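Local coordinates for protein phosphohistidine phosphatase sixA (PDB 1UJC) that removes the phosphoryl group from phosphohistidine in the HPt domain of the ArcB sensor, acting in the multistep His-Asp phosphorelay, at residues D18-L23 with P52-E57; P77-C82 with L109-Y114; E30-A35 with G64-L69. All blocks are in the same frame, centred on the assembly; numbering follows the deposited sequence.

Interaction 1 of 3, residues D18-L23 with P52-E57; sequences DSVRPL and PFLRAE. With WO4 (tungstate(VI)ion), chain C.
Arg55 reaches from the first turn of helix 54-66 into the loop 18-23 and is gripped there by Asp18. Its NH2 lies 2.9 Å from Asp18 OD2 on the syn side of the carboxylate, in a salt bridge. A weak bond from NH1 goes to the same oxygen. The two planes stand 75° apart, and OD2 alone takes the bonds from both nitrogens of Arg55. The other oxygen, Asp18 OD1, is 2.8 Å from NH1 of Arg21, which completes a salt-bridge network. Arg21 NH1 also sits over the centre of one face of the Arg55 guanidinium. Arg55 CG lies between the backbone N and the carbonyl carbon (chi1 52°), and the chain then runs straight to NE. This carries the guanidinium to the tungstate, where NE and NH2 of Arg55 both donate to O2, with NE at 2.6 Å from it.

That buried end is the tight part. One water lies behind it, taking N-H bonds from Arg55 N and NH1 and donating to Arg21 O. The outer side is looser. Leu54 N bonds to Ser19 O at 3.0 Å, and Ser19 CB rests on one face of the Phe53 ring. Val20 CB meets Leu54 CD1 at 3.7 Å, with the exposed leucine lying alongside the valine.

Arg21 NH1 can lie over the Arg55 guanidinium probably because Asp18 gives each arginine an oxygen and the anion lies close by. The shared carboxylate probably gathers both positive groups beside the anion and limits the rotation of Arg55, consistent with a pocket built for a phosphoryl group, which tungstate mimics.

Interaction 2 of 3, residues P77-C82 with L109-Y114; sequences PELTPC and LPLVGY. With WO4 (tungstate(VI)ion), chain C.
Leu111 puts CG anti to its backbone N (chi1 178°), and with chi2 at 43° this sends CD2 out from the first turn of helix 111-119 into the bend of segment 77-82. The methyl group lands among backbone atoms. Leu111 CD2 is 3.2 Å from Glu78 O and 3.3 Å from Thr80 O, and 3.6 Å from Leu79 CA. The side chain of Leu79 meets that of Leu111 more distantly, CD2 to CD2 at 4.4 Å. Val85 of helix 85-98 packs on Leu111 as well.

Beside this methyl group, two prolines meet. Pro81 O lies 3.4 Å from Pro110 CD, and Pro81 CB approaches Leu109 O at 3.8 Å. The peptide bond before Pro110 is cis. The CB of Leu109 points away from segment 77-82, and its backbone N points at the tungstate. Leu109 N donates to tungstate O1 at 3.0 Å, nearly straight at 171°. Arg7, Arg55 and His108 hold the same anion.

No hydrogen bond joins the two segments. They are held by van der Waals contact, and the buried Glu78 O has no polar partner in the model; Leu111 CD2 lies against it. The chemistry is therefore divided: hydrocarbon groups packed against backbone carbonyls on one side, and on the other a backbone N-H that binds the oxyanion without adding a charge.

Interaction 3 of 3, residues E30-A35 with G64-L69; sequences ESRLMA and GDCLNL. With CA (calcium ion), chain B.
Arg32 and Asp65 meet in a salt bridge at the outer edge of two helices. NH2 of Arg32 lies 2.6 Å from Asp65 OD2, which approaches at the edge of the guanidinium, near its plane. The planes of the two groups are 28° apart. Cys66 forms the other part of the first shell. Its SG lies along the aliphatic stem of Arg32, 3.4 Å from CG and 3.5 Å from CD, and it too is near the plane of the guanidinium, at the edge. The Arg32 chain runs extended from CG to NE past the sulfur, which carries its head to Asp65. Deeper in, Ala35 CB meets Cys66 CB at 3.8 Å. Leu67 closes the inner side, with CD1 4.0 Å from Ala35 O.

In the next shell a second charge, Glu62, takes NH1 of Arg32, so the guanidinium is shared by two acids of helix 54-66. With an alanine here in place of the arginine, Asp65 and Glu62 would probably lose their common counter-charge, and the sulfur of Cys66 the stem it packs on. Val63 packs on Ala35, and Leu38 and Lys39 receive the side chain of Leu67.

Farther out, a calcium ion is bound by the backbone O of Asp65 at 2.6 Å. Five waters also bind it, each with its O at 2.8 Å from the calcium. One of them donates to Cys66 O. The ion thus sits at the surface, away from the tungstate pocket.

This is helix-to-helix packing of an alpha/beta fold. Helix 25-40 lies against the C-terminal part of helix 54-66 and the chain just after it, with Ala35, Cys66 and Leu67 within and a salt bridge at the rim, in the histidine phosphatase superfamily domain.

From the N terminus, strand 2-7 leads into the loop holding 18-23. Interaction 1 closes the first long loop by bringing 18-23 to the start of helix 54-66. Interaction 3 starts inside that loop, on helix 25-40, and ends beyond it at the far end of helix 54-66. The two therefore cross, and that helix is used at both ends. Their centres are about 17 Å apart. Interaction 2 follows in series, closing the excursion through helix 85-98 and strand 102-107. It touches interaction 1 through Phe53 and Pro81, and both reach the tungstate. Interactions 2 and 3 lie on opposite sides of the chain's centre.

Interaction 1 of 3, residues D18-L23 with P52-E57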
loop_
_atom_site.group_PDB
_atom_site.type_symbol
_atom_site.label_atom_id
_atom_site.label_comp_id
_atom_site.label_asym_id
_atom_site.label_seq_id
_atom_site.Cartn_x
_atom_site.Cartn_y
_atom_site.Cartn_z
ATOM N N ASP A 18 17.702 7.393 -6.229
ATOM C CA ASP A 18 16.464 6.612 -6.190
ATOM C C ASP A 18 15.374 7.091 -5.229
ATOM O O ASP A 18 14.234 7.293 -5.635
ATOM C CB ASP A 18 16.755 5.139 -5.881
ATOM C CG ASP A 18 15.498 4.275 -5.951
ATOM O OD1 ASP A 18 15.045 3.968 -7.076
ATOM O OD2 ASP A 18 14.954 3.920 -4.884
ATOM N N SER A 19 15.721 7.267 -3.959
ATOM C CA SER A 19 14.737 7.679 -2.962
ATOM C C SER A 19 13.950 8.930 -3.339
ATOM O O SER A 19 12.829 9.126 -2.868
ATOM C CB SER A 19 15.409 7.903 -1.602
ATOM O OG SER A 19 16.108 9.136 -1.569
ATOM N N VAL A 20 14.525 9.773 -4.188
ATOM C CA VAL A 20 13.854 11.012 -4.566
ATOM C C VAL A 20 13.184 11.047 -5.942
ATOM O O VAL A 20 12.752 12.108 -6.391
ATOM C CB VAL A 20 14.825 12.206 -4.439
ATOM C CG1 VAL A 20 15.180 12.418 -2.978
ATOM C CG2 VAL A 20 16.085 11.942 -5.241
ATOM N N ARG A 21 13.084 9.894 -6.599
ATOM C CA ARG A 21 12.445 9.827 -7.917
ATOM C C ARG A 21 10.978 10.198 -7.755
ATOM O O ARG A 21 10.264 9.594 -6.959
ATOM C CB ARG A 21 12.532 8.410 -8.490
ATOM C CG ARG A 21 13.934 7.926 -8.812
ATOM C CD ARG A 21 13.952 6.406 -8.918
ATOM N NE ARG A 21 12.913 5.906 -9.815
ATOM C CZ ARG A 21 12.374 4.696 -9.726
ATOM N NH1 ARG A 21 12.775 3.862 -8.775
ATOM N NH2 ARG A 21 11.430 4.320 -10.583
ATOM N N PRO A 22 10.507 11.205 -8.505
ATOM C CA PRO A 22 9.104 11.617 -8.402
ATOM C C PRO A 22 8.170 10.720 -9.214
ATOM O O PRO A 22 8.613 9.877 -9.997
ATOM C CB PRO A 22 9.133 13.042 -8.938
ATOM C CG PRO A 22 10.146 12.930 -10.043
ATOM C CD PRO A 22 11.256 12.109 -9.398
ATOM N N LEU A 23 6.871 10.916 -9.027
ATOM C CA LEU A 23 5.872 10.140 -9.746
ATOM C C LEU A 23 5.713 10.749 -11.138
ATOM O O LEU A 23 5.962 11.934 -11.329
ATOM C CB LEU A 23 4.544 10.203 -8.985
ATOM C CG LEU A 23 3.766 8.918 -8.679
ATOM C CD1 LEU A 23 4.716 7.784 -8.290
ATOM C CD2 LEU A 23 2.775 9.205 -7.557
ATOM N N PRO A 52 9.135 6.099 3.192
ATOM C CA PRO A 52 9.776 7.418 3.259
ATOM C C PRO A 52 10.188 7.948 1.884
ATOM O O PRO A 52 10.496 9.127 1.735
ATOM C CB PRO A 52 10.998 7.167 4.145
ATOM C CG PRO A 52 10.598 5.986 4.970
ATOM C CD PRO A 52 9.911 5.110 3.955
ATOM N N PHE A 53 10.204 7.069 0.884
ATOM C CA PHE A 53 10.598 7.467 -0.465
ATOM C C PHE A 53 9.551 8.324 -1.166
ATOM O O PHE A 53 8.350 8.037 -1.116
ATOM C CB PHE A 53 10.918 6.233 -1.313
ATOM C CG PHE A 53 12.195 5.532 -0.917
ATOM C CD1 PHE A 53 12.966 5.997 0.150
ATOM C CD2 PHE A 53 12.622 4.401 -1.603
ATOM C CE1 PHE A 53 14.140 5.341 0.525
ATOM C CE2 PHE A 53 13.793 3.743 -1.235
ATOM C CZ PHE A 53 14.552 4.210 -0.172
ATOM N N LEU A 54 10.027 9.372 -1.830
ATOM C CA LEU A 54 9.166 10.321 -2.523
ATOM C C LEU A 54 8.061 9.722 -3.386
ATOM O O LEU A 54 6.933 10.217 -3.368
ATOM C CB LEU A 54 10.011 11.290 -3.363
ATOM C CG LEU A 54 10.835 12.316 -2.569
ATOM C CD1 LEU A 54 11.457 13.334 -3.507
ATOM C CD2 LEU A 54 9.938 13.022 -1.577
ATOM N N ARG A 55 8.361 8.666 -4.135
ATOM C CA ARG A 55 7.332 8.071 -4.982
ATOM C C ARG A 55 6.177 7.480 -4.177
ATOM O O ARG A 55 5.033 7.476 -4.634
ATOM C CB ARG A 55 7.940 7.021 -5.924
ATOM C CG ARG A 55 8.802 5.949 -5.285
ATOM C CD ARG A 55 9.514 5.180 -6.389
ATOM N NE ARG A 55 10.329 4.052 -5.933
ATOM C CZ ARG A 55 11.548 4.146 -5.405
ATOM N NH1 ARG A 55 12.130 5.328 -5.241
ATOM N NH2 ARG A 55 12.203 3.043 -5.068
ATOM N N ALA A 56 6.465 6.999 -2.973
ATOM C CA ALA A 56 5.419 6.432 -2.129
ATOM C C ALA A 56 4.557 7.565 -1.562
ATOM O O ALA A 56 3.330 7.543 -1.663
ATOM C CB ALA A 56 6.037 5.615 -0.997
ATOM N N GLU A 57 5.213 8.563 -0.982
ATOM C CA GLU A 57 4.515 9.700 -0.402
ATOM C C GLU A 57 3.663 10.439 -1.440
ATOM O O GLU A 57 2.551 10.865 -1.141
ATOM C CB GLU A 57 5.532 10.656 0.240
ATOM C CG GLU A 57 6.409 9.984 1.293
ATOM C CD GLU A 57 7.476 10.904 1.870
ATOM O OE1 GLU A 57 8.022 11.736 1.113
ATOM O OE2 GLU A 57 7.784 10.777 3.075
HETATM W W WO4 C . 9.424 0.383 -7.276
HETATM O O1 WO4 C . 8.109 -0.609 -6.741
HETATM O O2 WO4 C . 9.907 1.458 -6.004
HETATM O O3 WO4 C . 9.042 1.187 -8.757
HETATM O O4 WO4 C . 10.783 -0.638 -7.603
HETATM O O HOH W 1 11.108 7.960 -4.916
#

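Interaction 2 of 3, residues P77-C82 with L109-Y114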
loop_
_atom_site.group_PDB
_atom_site.type_symbol
_atom_site.label_atom_id
_atom_site.label_comp_id
_atom_site.label_asym_id
_atom_site.label_seq_id
_atom_site.Cartn_x
_atom_site.Cartn_y
_atom_site.Cartn_z
ATOM N N PRO A 77 10.106 3.491 8.091
ATOM C CA PRO A 77 11.363 3.178 7.405
ATOM C C PRO A 77 11.392 1.749 6.866
ATOM O O PRO A 77 12.101 1.460 5.906
ATOM C CB PRO A 77 12.416 3.390 8.488
ATOM C CG PRO A 77 11.798 4.446 9.367
ATOM C CD PRO A 77 10.364 3.962 9.463
ATOM N N GLU A 78 10.623 0.856 7.484
ATOM C CA GLU A 78 10.608 -0.538 7.048
ATOM C C GLU A 78 9.731 -0.788 5.828
ATOM O O GLU A 78 9.548 -1.933 5.429
ATOM C CB GLU A 78 10.175 -1.451 8.198
ATOM C CG GLU A 78 11.112 -1.413 9.391
ATOM C CD GLU A 78 12.535 -1.828 9.039
ATOM O OE1 GLU A 78 13.427 -1.642 9.896
ATOM O OE2 GLU A 78 12.765 -2.339 7.918
ATOM N N LEU A 79 9.197 0.282 5.243
ATOM C CA LEU A 79 8.355 0.169 4.053
ATOM C C LEU A 79 9.146 0.457 2.781
ATOM O O LEU A 79 8.602 0.427 1.676
ATOM C CB LEU A 79 7.149 1.112 4.153
ATOM C CG LEU A 79 6.064 0.640 5.124
ATOM C CD1 LEU A 79 4.937 1.658 5.215
ATOM C CD2 LEU A 79 5.535 -0.704 4.652
ATOM N N THR A 80 10.432 0.748 2.941
ATOM C CA THR A 80 11.299 1.009 1.799
ATOM C C THR A 80 11.464 -0.327 1.076
ATOM O O THR A 80 11.126 -1.375 1.621
ATOM C CB THR A 80 12.685 1.516 2.247
ATOM O OG1 THR A 80 13.266 0.581 3.163
ATOM C CG2 THR A 80 12.569 2.877 2.911
ATOM N N PRO A 81 11.979 -0.308 -0.161
ATOM C CA PRO A 81 12.172 -1.540 -0.928
ATOM C C PRO A 81 12.815 -2.692 -0.150
ATOM O O PRO A 81 12.408 -3.843 -0.299
ATOM C CB PRO A 81 13.036 -1.077 -2.095
ATOM C CG PRO A 81 12.497 0.292 -2.354
ATOM C CD PRO A 81 12.377 0.868 -0.958
ATOM N N CYS A 82 13.806 -2.373 0.682
ATOM C CA CYS A 82 14.530 -3.380 1.467
ATOM C C CYS A 82 13.993 -3.561 2.886
ATOM O O CYS A 82 14.635 -4.197 3.727
ATOM C CB CYS A 82 16.009 -3.001 1.551
ATOM S SG CYS A 82 16.790 -2.725 -0.044
ATOM N N LEU A 109 8.142 -2.698 -4.594
ATOM C CA LEU A 109 8.525 -4.073 -4.876
ATOM C C LEU A 109 9.913 -4.068 -4.245
ATOM O O LEU A 109 10.578 -3.035 -4.225
ATOM C CB LEU A 109 8.689 -4.320 -6.376
ATOM C CG LEU A 109 7.528 -4.219 -7.364
ATOM C CD1 LEU A 109 8.085 -4.380 -8.774
ATOM C CD2 LEU A 109 6.493 -5.281 -7.071
ATOM N N PRO A 110 10.377 -5.213 -3.735
ATOM C CA PRO A 110 9.679 -6.498 -3.717
ATOM C C PRO A 110 8.892 -6.679 -2.422
ATOM O O PRO A 110 8.182 -7.676 -2.251
ATOM C CB PRO A 110 10.826 -7.487 -3.828
ATOM C CG PRO A 110 11.850 -6.856 -2.932
ATOM C CD PRO A 110 11.774 -5.373 -3.290
ATOM N N LEU A 111 9.019 -5.704 -1.525
ATOM C CA LEU A 111 8.349 -5.749 -0.228
ATOM C C LEU A 111 6.849 -6.047 -0.269
ATOM O O LEU A 111 6.366 -6.889 0.481
ATOM C CB LEU A 111 8.589 -4.440 0.533
ATOM C CG LEU A 111 7.911 -4.287 1.901
ATOM C CD1 LEU A 111 8.025 -5.567 2.700
ATOM C CD2 LEU A 111 8.548 -3.124 2.645
ATOM N N VAL A 112 6.116 -5.368 -1.145
ATOM C CA VAL A 112 4.672 -5.570 -1.231
ATOM C C VAL A 112 4.296 -7.023 -1.488
ATOM O O VAL A 112 3.350 -7.539 -0.892
ATOM C CB VAL A 112 4.042 -4.665 -2.315
ATOM C CG1 VAL A 112 4.191 -3.205 -1.912
ATOM C CG2 VAL A 112 4.701 -4.916 -3.660
ATOM N N GLY A 113 5.042 -7.685 -2.366
ATOM C CA GLY A 113 4.764 -9.080 -2.659
ATOM C C GLY A 113 5.022 -9.967 -1.452
ATOM O O GLY A 113 4.169 -10.782 -1.076
ATOM N N TYR A 114 6.196 -9.807 -0.839
ATOM C CA TYR A 114 6.575 -10.598 0.330
ATOM C C TYR A 114 5.656 -10.329 1.517
ATOM O O TYR A 114 5.381 -11.227 2.314
ATOM C CB TYR A 114 8.017 -10.295 0.756
ATOM C CG TYR A 114 9.056 -10.519 -0.313
ATOM C CD1 TYR A 114 9.079 -11.694 -1.062
ATOM C CD2 TYR A 114 10.034 -9.558 -0.565
ATOM C CE1 TYR A 114 10.052 -11.905 -2.040
ATOM C CE2 TYR A 114 11.010 -9.760 -1.535
ATOM C CZ TYR A 114 11.014 -10.935 -2.268
ATOM O OH TYR A 114 12.004 -11.139 -3.210
HETATM W W WO4 C . 9.424 0.383 -7.276
HETATM O O1 WO4 C . 8.109 -0.609 -6.741
HETATM O O2 WO4 C . 9.907 1.458 -6.004
HETATM O O3 WO4 C . 9.042 1.187 -8.757
HETATM O O4 WO4 C . 10.783 -0.638 -7.603
#

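Interaction 3 of 3, residues E30-A35 with G64-L69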
loop_
_atom_site.group_PDB
_atom_site.type_symbol
_atom_site.label_atom_id
_atom_site.label_comp_id
_atom_site.label_asym_id
_atom_site.label_seq_id
_atom_site.Cartn_x
_atom_site.Cartn_y
_atom_site.Cartn_z
ATOM N N GLU A 30 -3.032 7.092 -12.719
ATOM C CA GLU A 30 -3.438 5.758 -12.299
ATOM C C GLU A 30 -3.639 5.649 -10.799
ATOM O O GLU A 30 -4.489 4.887 -10.340
ATOM C CB GLU A 30 -2.417 4.717 -12.743
ATOM C CG GLU A 30 -2.200 4.677 -14.233
ATOM C CD GLU A 30 -1.442 3.447 -14.656
ATOM O OE1 GLU A 30 -0.437 3.114 -13.989
ATOM O OE2 GLU A 30 -1.848 2.816 -15.656
ATOM N N SER A 31 -2.858 6.398 -10.031
ATOM C CA SER A 31 -3.015 6.348 -8.587
ATOM C C SER A 31 -4.366 6.936 -8.191
ATOM O O SER A 31 -5.011 6.449 -7.262
ATOM C CB SER A 31 -1.871 7.090 -7.895
ATOM O OG SER A 31 -0.708 6.276 -7.866
ATOM N N ARG A 32 -4.794 7.979 -8.904
ATOM C CA ARG A 32 -6.086 8.604 -8.633
ATOM C C ARG A 32 -7.189 7.650 -9.078
ATOM O O ARG A 32 -8.255 7.575 -8.462
ATOM C CB ARG A 32 -6.227 9.937 -9.385
ATOM C CG ARG A 32 -5.608 11.144 -8.680
ATOM C CD ARG A 32 -6.210 12.458 -9.202
ATOM N NE ARG A 32 -5.982 13.573 -8.281
ATOM C CZ ARG A 32 -4.937 14.395 -8.333
ATOM N NH1 ARG A 32 -4.017 14.241 -9.271
ATOM N NH2 ARG A 32 -4.802 15.365 -7.439
ATOM N N LEU A 33 -6.914 6.916 -10.153
ATOM C CA LEU A 33 -7.862 5.952 -10.701
ATOM C C LEU A 33 -8.179 4.882 -9.654
ATOM O O LEU A 33 -9.347 4.567 -9.400
ATOM C CB LEU A 33 -7.263 5.302 -11.952
ATOM C CG LEU A 33 -8.169 4.463 -12.855
ATOM C CD1 LEU A 33 -9.356 5.302 -13.318
ATOM C CD2 LEU A 33 -7.367 3.979 -14.063
ATOM N N MET A 34 -7.133 4.325 -9.048
ATOM C CA MET A 34 -7.295 3.296 -8.023
ATOM C C MET A 34 -7.949 3.874 -6.767
ATOM O O MET A 34 -8.742 3.203 -6.103
ATOM C CB MET A 34 -5.938 2.696 -7.658
ATOM C CG MET A 34 -5.286 1.880 -8.768
ATOM S SD MET A 34 -6.230 0.401 -9.203
ATOM C CE MET A 34 -6.128 -0.505 -7.687
ATOM N N ALA A 35 -7.612 5.118 -6.446
ATOM C CA ALA A 35 -8.175 5.787 -5.278
ATOM C C ALA A 35 -9.689 5.907 -5.425
ATOM O O ALA A 35 -10.440 5.593 -4.501
ATOM C CB ALA A 35 -7.556 7.167 -5.116
ATOM N N GLY A 64 -5.003 10.539 -1.551
ATOM C CA GLY A 64 -5.700 11.360 -0.575
ATOM C C GLY A 64 -6.544 12.444 -1.213
ATOM O O GLY A 64 -7.464 12.979 -0.588
ATOM N N ASP A 65 -6.230 12.771 -2.462
ATOM C CA ASP A 65 -6.971 13.789 -3.188
ATOM C C ASP A 65 -8.313 13.270 -3.682
ATOM O O ASP A 65 -9.213 14.051 -3.932
ATOM C CB ASP A 65 -6.166 14.294 -4.387
ATOM C CG ASP A 65 -5.155 15.361 -4.010
ATOM O OD1 ASP A 65 -5.066 15.722 -2.817
ATOM O OD2 ASP A 65 -4.452 15.840 -4.918
ATOM N N CYS A 66 -8.450 11.955 -3.822
ATOM C CA CYS A 66 -9.700 11.385 -4.313
ATOM C C CYS A 66 -10.454 10.577 -3.263
ATOM O O CYS A 66 -11.671 10.402 -3.351
ATOM C CB CYS A 66 -9.422 10.491 -5.525
ATOM S SG CYS A 66 -8.431 11.251 -6.830
ATOM N N LEU A 67 -9.728 10.090 -2.267
ATOM C CA LEU A 67 -10.314 9.272 -1.212
ATOM C C LEU A 67 -10.103 9.945 0.145
ATOM O O LEU A 67 -9.026 10.468 0.421
ATOM C CB LEU A 67 -9.646 7.893 -1.241
ATOM C CG LEU A 67 -10.101 6.727 -0.368
ATOM C CD1 LEU A 67 -11.508 6.305 -0.739
ATOM C CD2 LEU A 67 -9.144 5.559 -0.583
ATOM N N ASN A 68 -11.131 9.945 0.988
ATOM C CA ASN A 68 -11.013 10.565 2.305
ATOM C C ASN A 68 -10.014 9.772 3.143
ATOM O O ASN A 68 -10.283 8.628 3.518
ATOM C CB ASN A 68 -12.371 10.590 3.026
ATOM C CG ASN A 68 -13.479 11.211 2.185
ATOM O OD1 ASN A 68 -13.249 12.163 1.433
ATOM N ND2 ASN A 68 -14.697 10.686 2.325
ATOM N N LEU A 69 -8.863 10.374 3.426
ATOM C CA LEU A 69 -7.828 9.716 4.218
ATOM C C LEU A 69 -7.577 10.447 5.529
ATOM O O LEU A 69 -7.926 11.619 5.673
ATOM C CB LEU A 69 -6.516 9.639 3.428
ATOM C CG LEU A 69 -6.479 8.687 2.231
ATOM C CD1 LEU A 69 -5.113 8.738 1.553
ATOM C CD2 LEU A 69 -6.775 7.282 2.706
HETATM CA CA CA B . -11.139 15.510 -4.917
HETATM O O HOH W 2 -12.476 13.153 -4.143
HETATM O O HOH W 3 -9.107 17.414 -5.145
HETATM O O HOH W 4 -11.164 15.957 -2.111
HETATM O O HOH W 5 -11.261 16.914 -7.338
HETATM O O HOH W 6 -9.716 14.639 -7.123
#